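Local coordinates for protein alanine racemase (Actinobacillus succinogenes, PDB 3C3K) that has the two-lobed periplasmic binding protein-like fold, despite the enzyme name it carries, and probably binds a small ligand between its lobes, at residues G9-N17 with M64-D72; T46-L57 with D72-I83. One frame throughout, in Å; residues are numbered along the deposited sequence.

Contact 1 (G9-N17 with M64-D72); sequences GMLLVMVSN and MVDGVITMD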
loop_
_atom_site.group_PDB
_atom_site.type_symbol
_atom_site.label_atom_id
_atom_site.label_comp_id
_atom_site.label_asym_id
_atom_site.label_seq_id
_atom_site.Cartn_x
_atom_site.Cartn_y
_atom_site.Cartn_z
ATOM N N GLY B 9 -24.193 7.000 7.633
ATOM C CA GLY B 9 -23.983 5.580 7.874
ATOM C C GLY B 9 -22.534 5.182 7.735
ATOM O O GLY B 9 -21.696 6.002 7.452
ATOM N N MET B 10 -22.261 3.896 7.920
ATOM C CA MET B 10 -20.970 3.344 7.582
ATOM C C MET B 10 -21.186 2.076 6.750
ATOM O O MET B 10 -22.187 1.321 6.904
ATOM C CB MET B 10 -20.102 3.030 8.837
ATOM C CG MET B 10 -19.551 4.286 9.603
ATOM S SD MET B 10 -18.303 3.986 10.917
ATOM C CE MET B 10 -19.305 3.346 12.225
ATOM N N LEU B 11 -20.215 1.842 5.881
ATOM C CA LEU B 11 -20.098 0.592 5.141
ATOM C C LEU B 11 -18.820 -0.151 5.556
ATOM O O LEU B 11 -17.781 0.495 5.823
ATOM C CB LEU B 11 -20.058 0.910 3.669
ATOM C CG LEU B 11 -21.071 1.917 3.117
ATOM C CD1 LEU B 11 -20.766 2.093 1.672
ATOM C CD2 LEU B 11 -22.515 1.363 3.319
ATOM N N LEU B 12 -18.921 -1.464 5.653
ATOM C CA LEU B 12 -17.785 -2.358 5.892
ATOM C C LEU B 12 -17.112 -2.812 4.580
ATOM O O LEU B 12 -17.764 -3.411 3.699
ATOM C CB LEU B 12 -18.231 -3.593 6.710
ATOM C CG LEU B 12 -17.193 -4.701 6.966
ATOM C CD1 LEU B 12 -15.983 -4.174 7.783
ATOM C CD2 LEU B 12 -17.812 -5.795 7.725
ATOM N N VAL B 13 -15.804 -2.551 4.446
ATOM C CA VAL B 13 -15.028 -3.205 3.389
ATOM C C VAL B 13 -14.132 -4.295 3.963
ATOM O O VAL B 13 -13.336 -4.029 4.849
ATOM C CB VAL B 13 -14.200 -2.180 2.606
ATOM C CG1 VAL B 13 -13.573 -2.801 1.359
ATOM C CG2 VAL B 13 -15.083 -0.957 2.228
ATOM N N MET B 14 -14.262 -5.515 3.444
ATOM C CA MET B 14 -13.417 -6.644 3.816
ATOM C C MET B 14 -12.347 -6.750 2.754
ATOM O O MET B 14 -12.611 -7.209 1.640
ATOM C CB MET B 14 -14.265 -7.928 3.890
ATOM C CG MET B 14 -15.074 -8.097 5.227
ATOM S SD MET B 14 -16.307 -9.491 5.352
ATOM C CE MET B 14 -16.620 -9.706 3.752
ATOM N N VAL B 15 -11.135 -6.338 3.104
ATOM C CA VAL B 15 -10.017 -6.186 2.182
ATOM C C VAL B 15 -9.177 -7.465 2.136
ATOM O O VAL B 15 -8.899 -8.082 3.187
ATOM C CB VAL B 15 -9.157 -5.025 2.692
ATOM C CG1 VAL B 15 -7.904 -4.837 1.881
ATOM C CG2 VAL B 15 -9.998 -3.750 2.595
ATOM N N SER B 16 -8.789 -7.883 0.934
ATOM C CA SER B 16 -7.977 -9.089 0.835
ATOM C C SER B 16 -6.535 -8.892 1.326
ATOM O O SER B 16 -5.964 -9.774 1.921
ATOM C CB SER B 16 -8.007 -9.612 -0.605
ATOM O OG SER B 16 -7.617 -8.565 -1.444
ATOM N N ASN B 17 -5.937 -7.740 1.102
ATOM C CA ASN B 17 -4.603 -7.468 1.703
ATOM C C ASN B 17 -4.329 -5.982 1.664
ATOM O O ASN B 17 -4.155 -5.367 0.622
ATOM C CB ASN B 17 -3.480 -8.254 0.947
ATOM C CG ASN B 17 -2.098 -8.067 1.553
ATOM O OD1 ASN B 17 -1.850 -7.130 2.304
ATOM N ND2 ASN B 17 -1.168 -8.966 1.191
ATOM N N MET B 64 -23.930 -1.371 13.183
ATOM C CA MET B 64 -22.957 -0.278 12.993
ATOM C C MET B 64 -22.661 -0.025 11.497
ATOM O O MET B 64 -22.210 1.024 11.109
ATOM C CB MET B 64 -21.662 -0.601 13.730
ATOM C CG MET B 64 -21.786 -0.717 15.262
ATOM S SD MET B 64 -22.090 0.892 16.139
ATOM C CE MET B 64 -20.981 1.956 15.246
ATOM N N VAL B 65 -22.905 -0.991 10.632
ATOM C CA VAL B 65 -22.730 -0.723 9.218
ATOM C C VAL B 65 -23.970 -1.202 8.503
ATOM O O VAL B 65 -24.648 -2.157 8.996
ATOM C CB VAL B 65 -21.497 -1.469 8.619
ATOM C CG1 VAL B 65 -20.190 -1.081 9.337
ATOM C CG2 VAL B 65 -21.709 -2.976 8.684
ATOM N N ASP B 66 -24.243 -0.536 7.366
ATOM C CA ASP B 66 -25.386 -0.771 6.523
ATOM C C ASP B 66 -25.178 -1.772 5.368
ATOM O O ASP B 66 -26.135 -2.084 4.644
ATOM C CB ASP B 66 -25.824 0.570 5.931
ATOM C CG ASP B 66 -26.537 1.477 6.944
ATOM O OD1 ASP B 66 -26.519 1.187 8.167
ATOM O OD2 ASP B 66 -27.121 2.503 6.494
ATOM N N GLY B 67 -23.980 -2.323 5.212
ATOM C CA GLY B 67 -23.720 -3.196 4.053
ATOM C C GLY B 67 -22.240 -3.544 3.990
ATOM O O GLY B 67 -21.426 -2.904 4.654
ATOM N N VAL B 68 -21.901 -4.603 3.256
ATOM C CA VAL B 68 -20.523 -5.076 3.152
ATOM C C VAL B 68 -20.050 -5.228 1.670
ATOM O O VAL B 68 -20.775 -5.728 0.827
ATOM C CB VAL B 68 -20.325 -6.359 4.055
ATOM C CG1 VAL B 68 -21.405 -7.309 3.844
ATOM C CG2 VAL B 68 -18.951 -7.066 3.826
ATOM N N ILE B 69 -18.853 -4.691 1.363
ATOM C CA ILE B 69 -18.135 -4.991 0.102
ATOM C C ILE B 69 -16.973 -5.838 0.473
ATOM O O ILE B 69 -16.270 -5.520 1.419
ATOM C CB ILE B 69 -17.663 -3.710 -0.583
ATOM C CG1 ILE B 69 -18.891 -2.878 -0.912
ATOM C CG2 ILE B 69 -16.858 -4.036 -1.904
ATOM C CD1 ILE B 69 -18.543 -1.421 -1.356
ATOM N N THR B 70 -16.869 -6.999 -0.144
ATOM C CA THR B 70 -15.797 -7.948 0.131
ATOM C C THR B 70 -14.861 -8.119 -1.095
ATOM O O THR B 70 -15.315 -8.139 -2.229
ATOM C CB THR B 70 -16.334 -9.332 0.634
ATOM O OG1 THR B 70 -15.192 -10.116 1.062
ATOM C CG2 THR B 70 -17.177 -10.086 -0.443
ATOM N N MET B 71 -13.550 -8.181 -0.833
ATOM C CA MET B 71 -12.589 -8.461 -1.825
ATOM C C MET B 71 -11.976 -9.869 -1.473
ATOM O O MET B 71 -11.033 -10.304 -2.117
ATOM C CB MET B 71 -11.488 -7.383 -1.861
ATOM C CG MET B 71 -11.960 -5.843 -1.873
ATOM S SD MET B 71 -10.451 -4.737 -1.839
ATOM C CE MET B 71 -9.973 -5.089 -3.436
ATOM N N ASP B 72 -12.590 -10.613 -0.540
ATOM C CA ASP B 72 -12.060 -11.967 -0.224
ATOM C C ASP B 72 -12.288 -13.048 -1.261
ATOM O O ASP B 72 -13.102 -12.883 -2.208
ATOM C CB ASP B 72 -12.661 -12.444 1.088
ATOM C CG ASP B 72 -11.997 -11.813 2.310
ATOM O OD1 ASP B 72 -10.978 -11.162 2.142
ATOM O OD2 ASP B 72 -12.453 -12.101 3.451
HETATM O O HOH W 1 -8.497 -9.123 -3.809
#
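L12, V13 and M14 of strand 9-15 pair in parallel with V68, I69 and T70 of strand 68-70, the strand axes 4.7 Å apart at their closest and their N-to-C directions 14° apart. The two are inner neighbours in the parallel sheet of one lobe of the periplasmic binding protein-like fold. Five backbone hydrogen bonds join the segments. First, M10 O accepts from D66 N at 2.8 Å. L12 N gives to G67 O at 3.1 Å. L12 O accepts from I69 N, M14 N gives to I69 O, and M14 O accepts from M71 N. L12 and M14 thus use both their N-H and C=O on the same neighbour. Their side chains lie on the face that also carries V68 and T70; V13 and I69 take the other. The M14 chain crosses over V68, its CE 3.5 Å from V68 CG2. The same methyl is modelled 3.1 Å from T70 OG1, but chi3 at -24° is close to eclipsed, so this closeness is doubtful. T70 OG1 stands anti to its own nitrogen (chi1 -172°) and accepts from D72 N, an ST turn that ends the strand. V65 CG2 rests on L12 CB at 4.0 Å. M10 and M64 lie alongside each other, CE to CE 3.7 Å, and both pack on the second subunit. A water 2.6 Å from S16 OG donates to M71 O. Strand 39-45 flanks 9-15, strand 89-92 flanks 68-70, and V13 and M71 pack on helix 21-35. L57 packs on L12 and M14, on the face of V68 and T70.

Contact 2 (T46-L57 with D72-I83); sequences TESDLARSRSCL and DALSELPELQNI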
loop_
_atom_site.group_PDB
_atom_site.type_symbol
_atom_site.label_atom_id
_atom_site.label_comp_id
_atom_site.label_asym_id
_atom_site.label_seq_id
_atom_site.Cartn_x
_atom_site.Cartn_y
_atom_site.Cartn_z
ATOM N N THR B 46 -9.088 -8.665 6.211
ATOM C CA THR B 46 -9.586 -10.035 6.522
ATOM C C THR B 46 -8.647 -11.068 5.934
ATOM O O THR B 46 -8.421 -12.148 6.499
ATOM C CB THR B 46 -11.072 -10.243 6.009
ATOM O OG1 THR B 46 -11.207 -9.697 4.696
ATOM C CG2 THR B 46 -12.049 -9.515 6.869
ATOM N N GLU B 47 -8.099 -10.756 4.763
ATOM C CA GLU B 47 -7.198 -11.711 4.058
ATOM C C GLU B 47 -7.752 -13.113 3.913
ATOM O O GLU B 47 -7.011 -14.129 4.126
ATOM C CB GLU B 47 -5.868 -11.815 4.789
ATOM C CG GLU B 47 -5.235 -10.472 5.036
ATOM C CD GLU B 47 -3.813 -10.588 5.576
ATOM O OE1 GLU B 47 -3.578 -10.532 6.797
ATOM O OE2 GLU B 47 -2.910 -10.722 4.755
ATOM N N SER B 48 -9.052 -13.189 3.622
ATOM C CA SER B 48 -9.745 -14.441 3.483
ATOM C C SER B 48 -9.515 -15.418 4.616
ATOM O O SER B 48 -9.411 -16.640 4.420
ATOM C CB SER B 48 -9.411 -15.069 2.134
ATOM O OG SER B 48 -9.664 -14.102 1.114
ATOM N N ASP B 49 -9.406 -14.857 5.805
ATOM C CA ASP B 49 -9.300 -15.571 7.061
ATOM C C ASP B 49 -10.679 -15.545 7.662
ATOM O O ASP B 49 -11.224 -14.462 7.975
ATOM C CB ASP B 49 -8.332 -14.809 7.968
ATOM C CG ASP B 49 -8.166 -15.443 9.313
ATOM O OD1 ASP B 49 -9.133 -16.068 9.811
ATOM O OD2 ASP B 49 -7.058 -15.313 9.880
ATOM N N LEU B 50 -11.252 -16.733 7.797
ATOM C CA LEU B 50 -12.673 -16.856 8.113
ATOM C C LEU B 50 -12.990 -16.337 9.487
ATOM O O LEU B 50 -14.068 -15.744 9.690
ATOM C CB LEU B 50 -13.105 -18.296 8.000
ATOM C CG LEU B 50 -14.586 -18.580 8.124
ATOM C CD1 LEU B 50 -15.345 -17.888 7.030
ATOM C CD2 LEU B 50 -14.744 -20.128 7.989
ATOM N N ALA B 51 -12.030 -16.501 10.402
ATOM C CA ALA B 51 -12.244 -16.059 11.766
ATOM C C ALA B 51 -12.290 -14.543 11.785
ATOM O O ALA B 51 -13.136 -13.962 12.455
ATOM C CB ALA B 51 -11.177 -16.586 12.694
ATOM N N ARG B 52 -11.369 -13.898 11.069
ATOM C CA ARG B 52 -11.435 -12.433 10.941
ATOM C C ARG B 52 -12.753 -11.962 10.329
ATOM O O ARG B 52 -13.350 -11.024 10.789
ATOM C CB ARG B 52 -10.292 -11.921 10.072
ATOM C CG ARG B 52 -9.037 -11.774 10.792
ATOM C CD ARG B 52 -8.019 -11.041 9.926
ATOM N NE ARG B 52 -6.685 -11.199 10.468
ATOM C CZ ARG B 52 -5.544 -11.044 9.791
ATOM N NH1 ARG B 52 -5.551 -10.714 8.495
ATOM N NH2 ARG B 52 -4.385 -11.225 10.426
ATOM N N SER B 53 -13.204 -12.625 9.268
ATOM C CA SER B 53 -14.426 -12.231 8.587
ATOM C C SER B 53 -15.624 -12.323 9.497
ATOM O O SER B 53 -16.416 -11.384 9.580
ATOM C CB SER B 53 -14.691 -13.149 7.432
ATOM O OG SER B 53 -13.571 -13.140 6.589
ATOM N N ARG B 54 -15.762 -13.463 10.159
ATOM C CA ARG B 54 -16.883 -13.662 11.057
ATOM C C ARG B 54 -16.929 -12.577 12.109
ATOM O O ARG B 54 -18.006 -12.065 12.498
ATOM C CB ARG B 54 -16.773 -15.033 11.719
ATOM C CG ARG B 54 -17.253 -16.118 10.807
ATOM C CD ARG B 54 -17.256 -17.521 11.459
ATOM N NE ARG B 54 -17.897 -18.400 10.483
ATOM C CZ ARG B 54 -17.593 -19.678 10.247
ATOM N NH1 ARG B 54 -16.634 -20.297 10.938
ATOM N NH2 ARG B 54 -18.269 -20.327 9.296
ATOM N N SER B 55 -15.746 -12.211 12.576
ATOM C CA SER B 55 -15.663 -11.249 13.654
ATOM C C SER B 55 -16.083 -9.853 13.197
ATOM O O SER B 55 -16.864 -9.174 13.846
ATOM C CB SER B 55 -14.261 -11.333 14.294
ATOM O OG SER B 55 -13.846 -10.092 14.764
ATOM N N CYS B 56 -15.610 -9.416 12.043
ATOM C CA CYS B 56 -15.891 -8.035 11.680
ATOM C C CYS B 56 -17.347 -7.968 11.280
ATOM O O CYS B 56 -17.939 -6.904 11.313
ATOM C CB CYS B 56 -14.933 -7.492 10.610
ATOM S SG CYS B 56 -15.155 -8.264 9.033
ATOM N N LEU B 57 -17.942 -9.110 10.932
ATOM C CA LEU B 57 -19.364 -9.116 10.523
ATOM C C LEU B 57 -20.361 -8.936 11.672
ATOM O O LEU B 57 -21.531 -8.677 11.421
ATOM C CB LEU B 57 -19.725 -10.303 9.571
ATOM C CG LEU B 57 -19.201 -10.249 8.124
ATOM C CD1 LEU B 57 -19.428 -11.575 7.444
ATOM C CD2 LEU B 57 -19.777 -9.110 7.263
ATOM N N ASP B 72 -12.590 -10.613 -0.540
ATOM C CA ASP B 72 -12.060 -11.967 -0.224
ATOM C C ASP B 72 -12.288 -13.048 -1.261
ATOM O O ASP B 72 -13.102 -12.883 -2.208
ATOM C CB ASP B 72 -12.661 -12.444 1.088
ATOM C CG ASP B 72 -11.997 -11.813 2.310
ATOM O OD1 ASP B 72 -10.978 -11.162 2.142
ATOM O OD2 ASP B 72 -12.453 -12.101 3.451
ATOM N N ALA B 73 -11.598 -14.184 -1.071
ATOM C CA ALA B 73 -11.753 -15.329 -1.962
ATOM C C ALA B 73 -13.232 -15.693 -2.104
ATOM O O ALA B 73 -14.013 -15.683 -1.108
ATOM C CB ALA B 73 -10.935 -16.565 -1.445
ATOM N N LEU B 74 -13.607 -15.990 -3.350
ATOM C CA LEU B 74 -14.980 -16.335 -3.753
ATOM C C LEU B 74 -15.545 -17.434 -2.919
ATOM O O LEU B 74 -16.705 -17.396 -2.587
ATOM C CB LEU B 74 -14.968 -16.814 -5.227
ATOM C CG LEU B 74 -16.288 -17.078 -5.925
ATOM C CD1 LEU B 74 -16.980 -15.762 -6.089
ATOM C CD2 LEU B 74 -15.977 -17.716 -7.256
ATOM N N SER B 75 -14.711 -18.402 -2.509
ATOM C CA SER B 75 -15.204 -19.538 -1.758
ATOM C C SER B 75 -15.637 -19.251 -0.284
ATOM O O SER B 75 -16.206 -20.135 0.449
ATOM C CB SER B 75 -14.094 -20.560 -1.710
ATOM O OG SER B 75 -13.017 -20.059 -0.968
ATOM N N GLU B 76 -15.376 -18.020 0.141
ATOM C CA GLU B 76 -15.793 -17.562 1.457
ATOM C C GLU B 76 -17.268 -17.181 1.426
ATOM O O GLU B 76 -17.882 -17.143 2.465
ATOM C CB GLU B 76 -14.967 -16.338 1.871
ATOM C CG GLU B 76 -14.999 -16.073 3.396
ATOM C CD GLU B 76 -14.116 -14.927 3.840
ATOM O OE1 GLU B 76 -14.270 -13.787 3.283
ATOM O OE2 GLU B 76 -13.328 -15.168 4.789
ATOM N N LEU B 77 -17.803 -16.816 0.260
ATOM C CA LEU B 77 -19.174 -16.343 0.180
ATOM C C LEU B 77 -20.168 -17.325 0.805
ATOM O O LEU B 77 -20.916 -16.927 1.677
ATOM C CB LEU B 77 -19.548 -15.974 -1.254
ATOM C CG LEU B 77 -19.583 -14.515 -1.725
ATOM C CD1 LEU B 77 -18.662 -13.655 -1.037
ATOM C CD2 LEU B 77 -19.448 -14.414 -3.259
ATOM N N PRO B 78 -20.149 -18.621 0.387
ATOM C CA PRO B 78 -21.118 -19.574 0.986
ATOM C C PRO B 78 -20.933 -19.767 2.497
ATOM O O PRO B 78 -21.908 -20.006 3.195
ATOM C CB PRO B 78 -20.914 -20.873 0.167
ATOM C CG PRO B 78 -19.559 -20.762 -0.365
ATOM C CD PRO B 78 -19.325 -19.286 -0.649
ATOM N N GLU B 79 -19.727 -19.533 3.008
ATOM C CA GLU B 79 -19.442 -19.662 4.430
ATOM C C GLU B 79 -20.011 -18.485 5.259
ATOM O O GLU B 79 -20.111 -18.563 6.476
ATOM C CB GLU B 79 -17.937 -19.743 4.608
ATOM C CG GLU B 79 -17.302 -20.963 3.936
ATOM C CD GLU B 79 -15.784 -21.094 4.164
ATOM O OE1 GLU B 79 -15.317 -22.231 4.452
ATOM O OE2 GLU B 79 -15.044 -20.081 4.047
ATOM N N LEU B 80 -20.375 -17.402 4.587
ATOM C CA LEU B 80 -20.857 -16.224 5.262
ATOM C C LEU B 80 -22.301 -15.861 4.968
ATOM O O LEU B 80 -22.806 -14.889 5.536
ATOM C CB LEU B 80 -19.973 -15.011 4.931
ATOM C CG LEU B 80 -18.485 -15.028 5.258
ATOM C CD1 LEU B 80 -17.806 -13.721 4.667
ATOM C CD2 LEU B 80 -18.196 -15.216 6.768
ATOM N N GLN B 81 -22.948 -16.638 4.102
ATOM C CA GLN B 81 -24.261 -16.306 3.569
ATOM C C GLN B 81 -25.268 -16.277 4.732
ATOM O O GLN B 81 -26.171 -15.434 4.772
ATOM C CB GLN B 81 -24.640 -17.222 2.392
ATOM C CG GLN B 81 -25.464 -18.471 2.680
ATOM C CD GLN B 81 -25.145 -19.635 1.704
ATOM O OE1 GLN B 81 -24.903 -20.785 2.137
ATOM N NE2 GLN B 81 -25.102 -19.323 0.386
ATOM N N ASN B 82 -25.026 -17.115 5.732
ATOM C CA ASN B 82 -25.932 -17.147 6.845
ATOM C C ASN B 82 -25.831 -15.929 7.734
ATOM O O ASN B 82 -26.801 -15.557 8.376
ATOM C CB ASN B 82 -25.736 -18.406 7.646
ATOM C CG ASN B 82 -26.414 -19.586 7.001
ATOM O OD1 ASN B 82 -27.537 -19.482 6.459
ATOM N ND2 ASN B 82 -25.732 -20.707 7.003
ATOM N N ILE B 83 -24.662 -15.304 7.777
ATOM C CA ILE B 83 -24.521 -14.092 8.576
ATOM C C ILE B 83 -25.105 -12.915 7.802
ATOM O O ILE B 83 -25.782 -12.077 8.373
ATOM C CB ILE B 83 -23.030 -13.791 8.981
ATOM C CG1 ILE B 83 -22.497 -14.850 9.974
ATOM C CG2 ILE B 83 -22.908 -12.395 9.577
ATOM C CD1 ILE B 83 -20.996 -14.880 10.031
HETATM O O HOH W 2 -12.517 -17.698 4.491
#
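D72 meets T46 and S48 where the helices of two beta-alpha units pack on one face of the parallel sheet, strand 9-15 between their strands. Helices 50-56 and 77-83 follow strands 39-45 and 68-70, and their axes run 10.9 Å apart at 22°. D72 OD1 accepts a weak bond from S48 N at 3.2 Å. T46 OG1 lies between the two carboxylate oxygens, somewhat out of their plane, with a weak hydrogen bond to OD1; it also bonds V15 O. D72 OD2 is 2.5 Å from E76 OE1, so one of these acids probably holds a proton. Next, A73 N gives a straight bond (172°) to S48 OG at 2.9 Å; that hydroxyl is also bonded to Y136. E76 reaches across with an extended chain, CG anti to the backbone nitrogen (chi1 -161°). Its OE2 lies 2.7 Å from S53 OG, whose proton may go there or to D49 O. A water also donates to OE2. Beyond E76 the contact is mostly apolar: the E79 chain and carboxylate pass the L50 methyls obliquely. L80 packs between L50 and L57: its CD2 is 3.9 Å from L50 CD1, and L57 crosses it at about a right angle. I83 CG2 touches L57 CB at 3.8 Å, while its CD1 meets R54 CG at 4.0 Å. Further along R54, L50 CD2 lies over one face of the guanidinium, offset toward its rim.

Contact 1 is almost wholly buried within the sheet, while contact 2 lies on one side of it and is only partly buried. Both belong to the same lobe and share D72, which ends the segment of strand 68-70 and leads toward helix 77-84. Backbone hydrogen bonds dominate contact 1, with apolar side chains on its faces. Contact 2 has no backbone-to-backbone bonds; carboxylates and hydroxyls join its loop end and leucines its helices. The two touch where V15 O faces T46 N at 3.1 Å, a probable hydrogen bond. Both reach the second subunit, contact 1 through M10 and M64, contact 2 through A51, S55, C56 and R52, the last with a salt bridge to E35 of that subunit.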